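Local coordinates for protein CymD (Pseudomonas putida, PDB 6Z34) that forms an outer-membrane channel of the FadL family that takes up monoaromatic hydrocarbons, such as toluene, for biodegradation, probably by lateral diffusion, at residues G17-A22 and A295-Y300; K233-I238 and G285-F290. All coordinates share one frame; numbering follows the deposited sequence.

Contact 1 (G17-A22 and A295-Y300); sequences GGIGAA and AVAFDY
D299 OD2 is gripped by two successive backbone N-H groups, those of G20 and A21, each with its nitrogen 2.8 Å from this oxygen. In the FadL family the chain's N-terminal part forms a hatch inside the beta-barrel, and here the loop after helix 10-15 is fastened to the inner face of wall strand 294-303. The two donors differ in approach. A21 N comes in on the syn side of the carboxylate, close to its plane, in a nearly straight bond (169° at the hydrogen). G20 N arrives from above the plane with a more bent geometry (145°). With D299 CG beside its own backbone N, anti to the carbonyl carbon (chi1 -70°), the carboxylate is directed at the loop. A21 CB closes in on the same oxygen, CB to D299 OD2 being 3.3 Å.

Next to this polar grip, I19 lies against the strand. Its CB, CG1 and CD1 all sit about 3.8 Å from A297 CB, so the methyl of A297 meets the flank of the isoleucine chain, while I19 CG2 lies over the A297 carbonyl. The loop is tied to the rest of the hatch by I19 O, which accepts from S13 OG, and by A21 O, which accepts from N33 ND2. The other carboxylate oxygen reaches the loop through a water that donates to D299 OD1 at 2.8 Å and accepts from A22 N at 3.0 Å.

Contact 2 (K233-I238 and G285-F290); sequences KTRVGI and GISHEF
K233 runs its side chain along the end of the facing strand. Its CB meets the H288 ring at CE1, 3.6 Å away, its CE lies near H288 NE2, and bends at chi2 and chi3 carry the ammonium to F290, where K233 NZ makes a weak hydrogen bond to F290 O (3.4 Å). The backbone holds the same spot, E289 N donating to K233 O at 2.9 Å.

The H288 ring also receives T234 at its edge: T234 OG1 lies near the ring plane and is hydrogen-bonded to H288 ND1, at a modelled 2.5 Å that is doubtfully short. With an alanine in place of H288, T234 OG1 would probably lose its ND1 partner and the aliphatic part of K233 the ring it lies against. Further along this face, T234 CG2 packs on I286 CD1 at 3.6 Å.

Strands 234-238 and 285-289 are antiparallel neighbours in the barrel wall, with 160° between their N-to-C directions. R235 with S287 and G237 with G285 are hydrogen-bonded pairs, each joined by two N-H to O bonds; V236 with I286, between them, and T234 with H288, beside them, are non-hydrogen-bonded pairs.

R235 leaves from the opposite face to T234, the face that meets the hatch. A bend at chi3 (-40°) turns its guanidinium to E289, whose OE2 stands at the edge of the group, 3.5 Å from R235 NH2. The hydrogen bond within this salt bridge is weak, with guanidinium and carboxylate planes 56° apart. A water bridges the two side chains, accepting from R235 NH1 at 2.8 Å and donating to E289 OE2, while NH1 also donates to A22 O of the hatch and NE bonds weakly to Q229 OE1.

The two contacts have centres 8 Å apart and lie on the same side of the barrel. Along the chain, hatch segment 17-22 comes first, then 233-238, 285-290 and 295-300, so both partners of contact 2 fall between those of contact 1. Strand 281-289 sits between strands 234-259 and 294-303 and pairs with both; I286 N donating to F298 O (2.9 Å) is one bond of the second pairing. Contact 2 thus joins wall to wall, and contact 1 joins hatch to wall. The arginine bond to the loop connects them directly, so the hatch loop is bonded to strands 294-303 and 234-259 and packs on strand 281-289 between them.

Contact 1 (G17-A22 and A295-Y300)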
# COMPACT_ATOMS: atom_id res chain seq x y z
N GLY A 17 11.48 -8.60 -7.48
CA GLY A 17 10.93 -9.21 -6.30
C GLY A 17 10.69 -8.29 -5.12
O GLY A 17 10.40 -8.79 -4.03
N GLY A 18 10.80 -6.97 -5.29
CA GLY A 18 10.54 -6.02 -4.22
C GLY A 18 11.73 -5.32 -3.59
O GLY A 18 11.56 -4.60 -2.59
N ILE A 19 12.93 -5.49 -4.13
CA ILE A 19 14.11 -4.93 -3.48
C ILE A 19 14.13 -3.41 -3.65
O ILE A 19 13.41 -2.86 -4.49
CB ILE A 19 15.38 -5.59 -4.02
CG1 ILE A 19 15.43 -5.41 -5.55
CG2 ILE A 19 15.39 -7.09 -3.64
CD1 ILE A 19 16.06 -4.07 -6.01
N GLY A 20 14.99 -2.73 -2.89
CA GLY A 20 15.19 -1.31 -3.08
C GLY A 20 15.89 -0.60 -1.93
O GLY A 20 16.17 0.60 -2.03
N ALA A 21 16.17 -1.31 -0.84
CA ALA A 21 16.84 -0.70 0.30
C ALA A 21 18.22 -0.15 -0.06
O ALA A 21 18.68 0.83 0.54
CB ALA A 21 16.96 -1.72 1.43
N ALA A 22 18.90 -0.79 -1.01
CA ALA A 22 20.23 -0.38 -1.42
C ALA A 22 20.37 -0.24 -2.92
O ALA A 22 21.39 0.27 -3.40
CB ALA A 22 21.28 -1.39 -0.91
N ALA A 295 23.77 -7.13 -11.62
CA ALA A 295 23.63 -6.89 -10.19
C ALA A 295 22.65 -7.89 -9.57
O ALA A 295 21.77 -8.42 -10.26
CB ALA A 295 23.14 -5.47 -9.92
N VAL A 296 22.81 -8.15 -8.28
CA VAL A 296 21.80 -8.87 -7.50
C VAL A 296 21.54 -8.10 -6.21
O VAL A 296 22.46 -7.51 -5.63
CB VAL A 296 22.19 -10.34 -7.18
CG1 VAL A 296 22.66 -11.08 -8.43
CG2 VAL A 296 23.22 -10.41 -6.08
N ALA A 297 20.28 -8.06 -5.80
CA ALA A 297 19.87 -7.37 -4.59
C ALA A 297 19.06 -8.32 -3.73
O ALA A 297 18.41 -9.25 -4.24
CB ALA A 297 19.07 -6.12 -4.93
N PHE A 298 19.10 -8.10 -2.42
CA PHE A 298 18.33 -8.91 -1.47
C PHE A 298 17.93 -8.01 -0.32
O PHE A 298 18.78 -7.26 0.18
CB PHE A 298 19.12 -10.11 -0.93
CG PHE A 298 18.46 -10.81 0.24
CD1 PHE A 298 17.55 -11.83 0.04
CD2 PHE A 298 18.77 -10.45 1.55
CE1 PHE A 298 16.94 -12.47 1.11
CE2 PHE A 298 18.16 -11.08 2.63
CZ PHE A 298 17.24 -12.09 2.41
N ASP A 299 16.66 -8.07 0.08
CA ASP A 299 16.14 -7.22 1.14
C ASP A 299 15.35 -8.04 2.14
O ASP A 299 14.68 -9.02 1.79
CB ASP A 299 15.24 -6.09 0.62
CG ASP A 299 16.02 -5.02 -0.16
OD1 ASP A 299 17.21 -5.23 -0.48
OD2 ASP A 299 15.44 -3.95 -0.42
N TYR A 300 15.42 -7.61 3.40
CA TYR A 300 14.63 -8.18 4.47
C TYR A 300 13.79 -7.08 5.07
O TYR A 300 14.30 -5.99 5.34
CB TYR A 300 15.48 -8.80 5.56
CG TYR A 300 14.67 -9.03 6.81
CD1 TYR A 300 13.76 -10.08 6.87
CD2 TYR A 300 14.77 -8.19 7.91
CE1 TYR A 300 13.01 -10.30 8.00
CE2 TYR A 300 14.02 -8.40 9.04
CZ TYR A 300 13.14 -9.45 9.08
OH TYR A 300 12.38 -9.68 10.20
O HOH W 1 18.64 -3.54 -2.17

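Contact 2 (K233-I238 and G285-F290)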
# COMPACT_ATOMS: atom_id res chain seq x y z
N LYS A 233 31.90 -3.07 -4.57
CA LYS A 233 30.81 -3.74 -5.28
C LYS A 233 29.56 -3.94 -4.42
O LYS A 233 28.51 -4.30 -4.96
CB LYS A 233 31.30 -5.10 -5.81
CG LYS A 233 32.63 -5.02 -6.51
CD LYS A 233 32.69 -5.88 -7.76
CE LYS A 233 32.81 -7.35 -7.42
NZ LYS A 233 33.05 -8.16 -8.66
N THR A 234 29.64 -3.71 -3.12
CA THR A 234 28.57 -4.07 -2.20
C THR A 234 28.12 -2.83 -1.45
O THR A 234 28.91 -2.22 -0.72
CB THR A 234 29.01 -5.16 -1.23
OG1 THR A 234 29.08 -6.41 -1.92
CG2 THR A 234 28.01 -5.27 -0.08
N ARG A 235 26.85 -2.47 -1.64
CA ARG A 235 26.22 -1.37 -0.93
C ARG A 235 25.19 -1.94 0.01
O ARG A 235 24.52 -2.94 -0.31
CB ARG A 235 25.57 -0.39 -1.93
CG ARG A 235 24.92 0.86 -1.32
CD ARG A 235 24.32 1.75 -2.41
NE ARG A 235 25.16 1.83 -3.60
CZ ARG A 235 24.85 1.30 -4.78
NH1 ARG A 235 23.70 0.65 -4.94
NH2 ARG A 235 25.69 1.42 -5.80
N VAL A 236 25.07 -1.35 1.20
CA VAL A 236 24.07 -1.79 2.15
C VAL A 236 23.14 -0.60 2.43
O VAL A 236 23.56 0.56 2.38
CB VAL A 236 24.72 -2.35 3.44
CG1 VAL A 236 25.56 -1.31 4.13
CG2 VAL A 236 23.68 -2.89 4.38
N GLY A 237 21.86 -0.90 2.65
CA GLY A 237 20.85 0.13 2.84
C GLY A 237 19.87 -0.25 3.93
O GLY A 237 19.54 -1.42 4.13
N ILE A 238 19.41 0.77 4.65
CA ILE A 238 18.47 0.58 5.75
C ILE A 238 17.50 1.74 5.74
O ILE A 238 17.91 2.90 5.63
CB ILE A 238 19.19 0.46 7.12
CG1 ILE A 238 18.21 0.34 8.27
CG2 ILE A 238 20.02 1.66 7.43
CD1 ILE A 238 17.58 -0.99 8.38
N GLY A 285 18.76 -4.09 3.58
CA GLY A 285 19.07 -4.83 2.37
C GLY A 285 20.45 -4.52 1.84
O GLY A 285 21.19 -3.68 2.36
N ILE A 286 20.78 -5.21 0.75
CA ILE A 286 22.12 -5.16 0.20
C ILE A 286 22.00 -5.29 -1.31
O ILE A 286 21.11 -5.97 -1.83
CB ILE A 286 22.99 -6.27 0.82
CG1 ILE A 286 24.34 -6.37 0.12
CG2 ILE A 286 22.30 -7.57 0.70
CD1 ILE A 286 25.23 -7.38 0.80
N SER A 287 22.90 -4.58 -2.01
CA SER A 287 23.07 -4.66 -3.45
C SER A 287 24.52 -4.97 -3.78
O SER A 287 25.44 -4.35 -3.24
CB SER A 287 22.68 -3.35 -4.13
OG SER A 287 22.81 -3.48 -5.53
N HIS A 288 24.73 -5.92 -4.69
CA HIS A 288 26.05 -6.35 -5.10
C HIS A 288 26.11 -6.28 -6.61
O HIS A 288 25.35 -6.97 -7.30
CB HIS A 288 26.37 -7.77 -4.61
CG HIS A 288 27.79 -8.18 -4.83
ND1 HIS A 288 28.84 -7.68 -4.08
CD2 HIS A 288 28.35 -9.03 -5.72
CE1 HIS A 288 29.97 -8.21 -4.51
NE2 HIS A 288 29.70 -9.03 -5.50
N GLU A 289 27.00 -5.44 -7.13
CA GLU A 289 27.10 -5.19 -8.56
C GLU A 289 28.42 -5.81 -9.03
O GLU A 289 29.47 -5.19 -8.91
CB GLU A 289 27.01 -3.69 -8.85
CG GLU A 289 25.59 -3.14 -8.69
CD GLU A 289 25.53 -1.63 -8.44
OE1 GLU A 289 26.44 -0.89 -8.87
OE2 GLU A 289 24.54 -1.18 -7.81
N PHE A 290 28.35 -7.05 -9.54
CA PHE A 290 29.54 -7.72 -10.05
C PHE A 290 30.19 -6.94 -11.19
O PHE A 290 31.37 -7.14 -11.49
CB PHE A 290 29.21 -9.13 -10.54
CG PHE A 290 28.65 -10.04 -9.49
CD1 PHE A 290 29.49 -10.69 -8.60
CD2 PHE A 290 27.29 -10.28 -9.41
CE1 PHE A 290 28.97 -11.55 -7.64
CE2 PHE A 290 26.76 -11.13 -8.45
CZ PHE A 290 27.61 -11.77 -7.56
O HOH W 2 22.24 0.81 -7.31